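PDB 5EK5: IRMA from Escherichia coli CFT073, which is a secreted, virulence-associated protein with a fibronectin-type fold that probably acts by mimicking interleukin receptors. Local coordinates for residues T14-L19 with C24-R29; L46-K51 with T55-K60. All blocks are in the same frame, centred on the assembly; numbering follows the deposited sequence.

Interaction 1: residues T14-L19 with C24-R29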
loop_
_atom_site.group_PDB
_atom_site.type_symbol
_atom_site.label_atom_id
_atom_site.label_comp_id
_atom_site.label_asym_id
_atom_site.label_seq_id
_atom_site.Cartn_x
_atom_site.Cartn_y
_atom_site.Cartn_z
ATOM N N THR B 14 2.015 0.605 6.813
ATOM C CA THR B 14 2.779 1.545 5.998
ATOM C C THR B 14 4.194 1.796 6.511
ATOM O O THR B 14 5.035 2.316 5.776
ATOM C CB THR B 14 2.061 2.900 5.898
ATOM O OG1 THR B 14 1.780 3.388 7.216
ATOM C CG2 THR B 14 0.775 2.768 5.100
ATOM N N ASP B 15 4.468 1.386 7.746
ATOM C CA ASP B 15 5.785 1.599 8.331
ATOM C C ASP B 15 5.958 0.888 9.663
ATOM O O ASP B 15 4.992 0.463 10.294
ATOM C CB ASP B 15 6.030 3.102 8.536
ATOM C CG ASP B 15 7.507 3.455 8.624
ATOM O OD1 ASP B 15 8.349 2.531 8.667
ATOM O OD2 ASP B 15 7.822 4.665 8.668
ATOM N N THR B 16 7.214 0.768 10.074
ATOM C CA THR B 16 7.570 0.228 11.375
ATOM C C THR B 16 8.543 1.202 12.010
ATOM O O THR B 16 9.581 1.513 11.429
ATOM C CB THR B 16 8.213 -1.170 11.276
ATOM O OG1 THR B 16 7.224 -2.134 10.898
ATOM C CG2 THR B 16 8.820 -1.575 12.612
ATOM N N ILE B 17 8.217 1.685 13.202
ATOM C CA ILE B 17 9.058 2.685 13.838
ATOM C C ILE B 17 9.702 2.117 15.091
ATOM O O ILE B 17 9.012 1.663 16.003
ATOM C CB ILE B 17 8.262 3.952 14.202
ATOM C CG1 ILE B 17 7.607 4.551 12.956
ATOM C CG2 ILE B 17 9.165 4.974 14.876
ATOM C CD1 ILE B 17 6.403 5.415 13.262
ATOM N N TRP B 18 11.030 2.132 15.121
ATOM C CA TRP B 18 11.767 1.639 16.274
ATOM C C TRP B 18 11.857 2.733 17.323
ATOM O O TRP B 18 12.338 3.830 17.052
ATOM C CB TRP B 18 13.164 1.151 15.877
ATOM C CG TRP B 18 13.157 -0.123 15.088
ATOM C CD1 TRP B 18 13.156 -1.397 15.589
ATOM C CD2 TRP B 18 13.164 -0.270 13.660
ATOM N NE1 TRP B 18 13.153 -2.314 14.568
ATOM C CE2 TRP B 18 13.160 -1.636 13.367
ATOM C CE3 TRP B 18 13.172 0.655 12.600
ATOM C CZ2 TRP B 18 13.163 -2.133 12.065
ATOM C CZ3 TRP B 18 13.175 0.160 11.304
ATOM C CH2 TRP B 18 13.170 -1.216 11.048
ATOM N N LEU B 19 11.380 2.422 18.523
ATOM C CA LEU B 19 11.261 3.407 19.585
ATOM C C LEU B 19 12.151 3.031 20.764
ATOM O O LEU B 19 12.536 1.868 20.906
ATOM C CB LEU B 19 9.800 3.516 20.033
ATOM C CG LEU B 19 8.786 3.970 18.980
ATOM C CD1 LEU B 19 7.374 3.918 19.543
ATOM C CD2 LEU B 19 9.116 5.370 18.494
ATOM N N CYS B 24 8.443 -1.483 19.144
ATOM C CA CYS B 24 8.202 -1.308 17.724
ATOM C C CYS B 24 6.798 -0.754 17.553
ATOM O O CYS B 24 5.842 -1.258 18.142
ATOM C CB CYS B 24 8.362 -2.628 16.966
ATOM S SG CYS B 24 10.018 -2.917 16.292
ATOM N N ALA B 25 6.685 0.298 16.753
ATOM C CA ALA B 25 5.398 0.906 16.465
ATOM C C ALA B 25 5.031 0.624 15.019
ATOM O O ALA B 25 5.654 1.153 14.098
ATOM C CB ALA B 25 5.435 2.402 16.734
ATOM N N TYR B 26 4.034 -0.226 14.819
ATOM C CA TYR B 26 3.569 -0.518 13.473
ATOM C C TYR B 26 2.483 0.465 13.071
ATOM O O TYR B 26 1.437 0.554 13.714
ATOM C CB TYR B 26 3.071 -1.961 13.374
ATOM C CG TYR B 26 4.096 -2.969 13.850
ATOM C CD1 TYR B 26 5.108 -3.411 13.007
ATOM C CD2 TYR B 26 4.053 -3.473 15.143
ATOM C CE1 TYR B 26 6.048 -4.327 13.435
ATOM C CE2 TYR B 26 4.991 -4.390 15.583
ATOM C CZ TYR B 26 5.986 -4.814 14.723
ATOM O OH TYR B 26 6.921 -5.725 15.153
ATOM N N GLN B 27 2.745 1.205 12.000
ATOM C CA GLN B 27 1.838 2.244 11.544
ATOM C C GLN B 27 0.862 1.694 10.516
ATOM O O GLN B 27 1.267 1.071 9.529
ATOM C CB GLN B 27 2.630 3.409 10.949
ATOM C CG GLN B 27 1.783 4.569 10.448
ATOM C CD GLN B 27 2.633 5.710 9.927
ATOM O OE1 GLN B 27 3.855 5.699 10.071
ATOM N NE2 GLN B 27 1.993 6.699 9.317
ATOM N N PHE B 28 -0.424 1.930 10.746
ATOM C CA PHE B 28 -1.433 1.492 9.799
ATOM C C PHE B 28 -2.167 2.707 9.250
ATOM O O PHE B 28 -2.570 3.607 9.996
ATOM C CB PHE B 28 -2.411 0.518 10.456
ATOM C CG PHE B 28 -1.782 -0.783 10.876
ATOM C CD1 PHE B 28 -1.108 -0.889 12.080
ATOM C CD2 PHE B 28 -1.858 -1.900 10.056
ATOM C CE1 PHE B 28 -0.526 -2.082 12.462
ATOM C CE2 PHE B 28 -1.278 -3.096 10.434
ATOM C CZ PHE B 28 -0.611 -3.186 11.639
ATOM N N ARG B 29 -2.332 2.734 7.935
ATOM C CA ARG B 29 -3.164 3.744 7.301
ATOM C C ARG B 29 -4.550 3.183 7.025
ATOM O O ARG B 29 -4.690 2.109 6.429
ATOM C CB ARG B 29 -2.534 4.260 6.015
ATOM C CG ARG B 29 -3.355 5.358 5.352
ATOM C CD ARG B 29 -2.675 5.841 4.100
ATOM N NE ARG B 29 -1.398 6.479 4.407
ATOM C CZ ARG B 29 -0.538 6.918 3.490
ATOM N NH1 ARG B 29 -0.813 6.792 2.200
ATOM N NH2 ARG B 29 0.599 7.488 3.863
#

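Interaction 2: residues L46-K51 with T55-K60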
loop_
_atom_site.group_PDB
_atom_site.type_symbol
_atom_site.label_atom_id
_atom_site.label_comp_id
_atom_site.label_asym_id
_atom_site.label_seq_id
_atom_site.Cartn_x
_atom_site.Cartn_y
_atom_site.Cartn_z
ATOM N N LEU B 46 -5.817 -6.641 17.450
ATOM C CA LEU B 46 -5.064 -7.436 16.483
ATOM C C LEU B 46 -4.228 -8.537 17.136
ATOM O O LEU B 46 -3.570 -8.306 18.150
ATOM C CB LEU B 46 -4.149 -6.534 15.652
ATOM C CG LEU B 46 -4.817 -5.474 14.774
ATOM C CD1 LEU B 46 -5.008 -4.175 15.549
ATOM C CD2 LEU B 46 -4.009 -5.236 13.511
ATOM N N GLN B 47 -4.265 -9.731 16.552
ATOM C CA GLN B 47 -3.311 -10.784 16.893
ATOM C C GLN B 47 -2.048 -10.659 16.050
ATOM O O GLN B 47 -2.107 -10.728 14.822
ATOM C CB GLN B 47 -3.915 -12.176 16.689
ATOM C CG GLN B 47 -4.788 -12.676 17.822
ATOM C CD GLN B 47 -5.343 -14.063 17.546
ATOM O OE1 GLN B 47 -5.425 -14.494 16.395
ATOM N NE2 GLN B 47 -5.714 -14.774 18.602
ATOM N N LEU B 48 -0.906 -10.485 16.706
ATOM C CA LEU B 48 0.369 -10.457 15.995
ATOM C C LEU B 48 0.909 -11.875 15.884
ATOM O O LEU B 48 0.978 -12.602 16.874
ATOM C CB LEU B 48 1.386 -9.544 16.688
ATOM C CG LEU B 48 1.214 -8.025 16.548
ATOM C CD1 LEU B 48 -0.115 -7.533 17.107
ATOM C CD2 LEU B 48 2.372 -7.286 17.193
ATOM N N LYS B 49 1.289 -12.264 14.672
ATOM C CA LYS B 49 1.655 -13.643 14.397
ATOM C C LYS B 49 3.039 -13.721 13.773
ATOM O O LYS B 49 3.468 -12.790 13.092
ATOM C CB LYS B 49 0.621 -14.275 13.465
ATOM C CG LYS B 49 -0.773 -14.374 14.071
ATOM C CD LYS B 49 -1.766 -14.979 13.094
ATOM C CE LYS B 49 -3.109 -15.210 13.761
ATOM N NZ LYS B 49 -4.022 -16.009 12.904
ATOM N N ASP B 50 3.749 -14.821 14.010
ATOM C CA ASP B 50 5.016 -15.038 13.320
ATOM C C ASP B 50 4.749 -15.544 11.901
ATOM O O ASP B 50 3.595 -15.613 11.473
ATOM C CB ASP B 50 5.928 -15.994 14.111
ATOM C CG ASP B 50 5.318 -17.374 14.331
ATOM O OD1 ASP B 50 4.472 -17.822 13.532
ATOM O OD2 ASP B 50 5.697 -18.018 15.331
ATOM N N LYS B 51 5.803 -15.911 11.180
ATOM C CA LYS B 51 5.657 -16.321 9.786
ATOM C C LYS B 51 4.979 -17.682 9.672
ATOM O O LYS B 51 4.432 -18.026 8.625
ATOM C CB LYS B 51 7.017 -16.353 9.088
ATOM C CG LYS B 51 8.034 -17.284 9.725
ATOM C CD LYS B 51 9.343 -17.261 8.949
ATOM C CE LYS B 51 10.521 -17.661 9.821
ATOM N NZ LYS B 51 11.770 -17.793 9.018
ATOM N N THR B 55 0.498 -17.325 17.145
ATOM C CA THR B 55 0.161 -16.083 17.828
ATOM C C THR B 55 1.249 -15.697 18.824
ATOM O O THR B 55 1.648 -16.504 19.666
ATOM C CB THR B 55 -1.185 -16.196 18.568
ATOM O OG1 THR B 55 -2.234 -16.418 17.620
ATOM C CG2 THR B 55 -1.477 -14.926 19.352
ATOM N N LEU B 56 1.730 -14.463 18.714
ATOM C CA LEU B 56 2.738 -13.948 19.630
ATOM C C LEU B 56 2.080 -13.156 20.754
ATOM O O LEU B 56 2.074 -13.583 21.908
ATOM C CB LEU B 56 3.740 -13.072 18.878
ATOM C CG LEU B 56 4.402 -13.725 17.661
ATOM C CD1 LEU B 56 5.170 -12.700 16.844
ATOM C CD2 LEU B 56 5.311 -14.863 18.087
ATOM N N VAL B 57 1.519 -12.004 20.404
ATOM C CA VAL B 57 0.787 -11.179 21.358
ATOM C C VAL B 57 -0.521 -10.690 20.751
ATOM O O VAL B 57 -0.695 -10.699 19.531
ATOM C CB VAL B 57 1.605 -9.949 21.812
ATOM C CG1 VAL B 57 2.733 -10.362 22.742
ATOM C CG2 VAL B 57 2.145 -9.190 20.609
ATOM N N THR B 58 -1.443 -10.272 21.609
ATOM C CA THR B 58 -2.670 -9.640 21.149
ATOM C C THR B 58 -2.741 -8.227 21.715
ATOM O O THR B 58 -2.668 -8.026 22.928
ATOM C CB THR B 58 -3.913 -10.439 21.556
ATOM O OG1 THR B 58 -3.874 -11.726 20.931
ATOM C CG2 THR B 58 -5.173 -9.716 21.123
ATOM N N ARG B 59 -2.878 -7.248 20.829
ATOM C CA ARG B 59 -2.825 -5.849 21.227
ATOM C C ARG B 59 -3.966 -5.057 20.600
ATOM O O ARG B 59 -4.564 -5.479 19.610
ATOM C CB ARG B 59 -1.476 -5.236 20.845
ATOM C CG ARG B 59 -0.280 -5.864 21.544
ATOM C CD ARG B 59 -0.161 -5.366 22.972
ATOM N NE ARG B 59 0.962 -5.972 23.680
ATOM C CZ ARG B 59 0.873 -7.063 24.437
ATOM N NH1 ARG B 59 -0.292 -7.681 24.583
ATOM N NH2 ARG B 59 1.951 -7.538 25.047
ATOM N N LYS B 60 -4.272 -3.910 21.194
ATOM C CA LYS B 60 -5.333 -3.053 20.688
ATOM C C LYS B 60 -4.779 -1.790 20.043
ATOM O O LYS B 60 -3.741 -1.272 20.450
ATOM C CB LYS B 60 -6.306 -2.690 21.812
ATOM C CG LYS B 60 -7.186 -3.851 22.243
ATOM C CD LYS B 60 -8.192 -3.436 23.302
ATOM C CE LYS B 60 -8.954 -4.640 23.832
ATOM N NZ LYS B 60 -10.001 -4.255 24.819
#

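Interaction 1: residues T14-L19 with C24-R29
Thr-14–Leu-19 and Cys-24–Arg-29 run antiparallel as the two arms of a beta hairpin, their axes 4.6 Å apart and 160° between their directions. Ile-17 and Ala-25 exchange both backbone bonds, as a hydrogen-bonded pair, while Gln-27 N reaches Asp-15 O at 2.9 Å and Gln-27 O receives Thr-14 N. Thr-14 and Asp-15 both face Gln-27, a classic beta bulge. The Gln-27 carbonyl also takes a weak bond from Thr-14 OG1, because chi1 of 54° places the hydroxyl between the backbone N and the carbonyl carbon. The same hydroxyl leans against the aliphatic start of the extended Gln-27 chain, OG1 to CG 3.4 Å. On the face that carries Gln-27, Ala-25 CB touches Leu-19 CD1 (3.7 Å) and lies near Ile-17 CB.

On the other face, Thr-16 lies alongside Tyr-26 and points the same way, its OG1 3.2 Å from ring atom CD1 in an oblique approach. That hydroxyl is hydrogen-bonded to Tyr-116 OH of the second subunit. Next to this pair, Cys-24 SG meets the five-membered ring of Trp-18 obliquely, 3.6 Å from CD1, while its disulfide to Cys-83 ties the strand to the segment following strand 74-82. The sulfur is held by its covalent bond and only lies against the indole, and the Thr-16 hydroxyl has its polar partner across the dimer interface, so one face combines disulfide and subunit contacts.

Interaction 2: residues L46-K51 with T55-K60
Leu-48 and Val-57 meet through their branches: chi1 of -75° sets Leu-48 CG beside its own backbone N, chi1 of -72° in Val-57 leaves CG2 between N and the carbonyl carbon, and the Leu-48 branch CD2 then meets Val-57 CG2 at 3.9 Å. Both side chains lie on the face turned to strand 74-82, Leu-48 on Leu-79 and Thr-81, Val-57 on Thr-81. On the outer face, Gln-47 CG packs on Thr-58 OG1 at 3.4 Å, and the amide of its extended chain passes Thr-55 OG1 more distantly. The Arg-59 guanidinium doubles back over its own strand: Val-57 CB sits over the centre of one of its faces, and NH1 makes a bent hydrogen bond of 2.9 Å to Thr-58 O from above the carbonyl plane. Leu-56 leans toward the neighbouring strand, its CD1 3.8 Å from Asp-50 N.

The backbones are joined by two bonds between Leu-46 and Arg-59, one of them Leu-46 N to Arg-59 O at 2.8 Å. At Leu-48 the partners divide: its N bonds to Val-57 O, whereas its O receives Leu-56 N at 2.7 Å. Two residues, Leu-56 and Val-57, thus stand opposite one, and Leu-56 has a psi of -69°. This is a classic beta bulge in an antiparallel hairpin of the fibronectin-type sandwich, here on strand 55-63, outermost in its sheet within this chain.

Overall arrangement
Both contacts are antiparallel hairpins, but they belong to different sheets of the sandwich. Interaction 1 lies in the sheet of strands 74-82, 23-31 and 9-19, interaction 2 in that of 55-63, 42-49 and 89-99, with centres about 15 Å apart. They touch where Tyr-26 CE2 comes 4.2 Å from Leu-48 CD2, and strand 74-82 is hydrogen-bonded to 24-29 while its Leu-79 and Thr-81 touch side chains of interaction 2. Each is partly buried and has a classic bulge (Thr-14/Asp-15 opposite Gln-27; Leu-56/Val-57 opposite Leu-48). Interaction 1 carries a disulfide and is touched by the second subunit; in interaction 2 Thr-55, Leu-56 and Thr-58 are exposed, and no other chain of the assembly touches its segments.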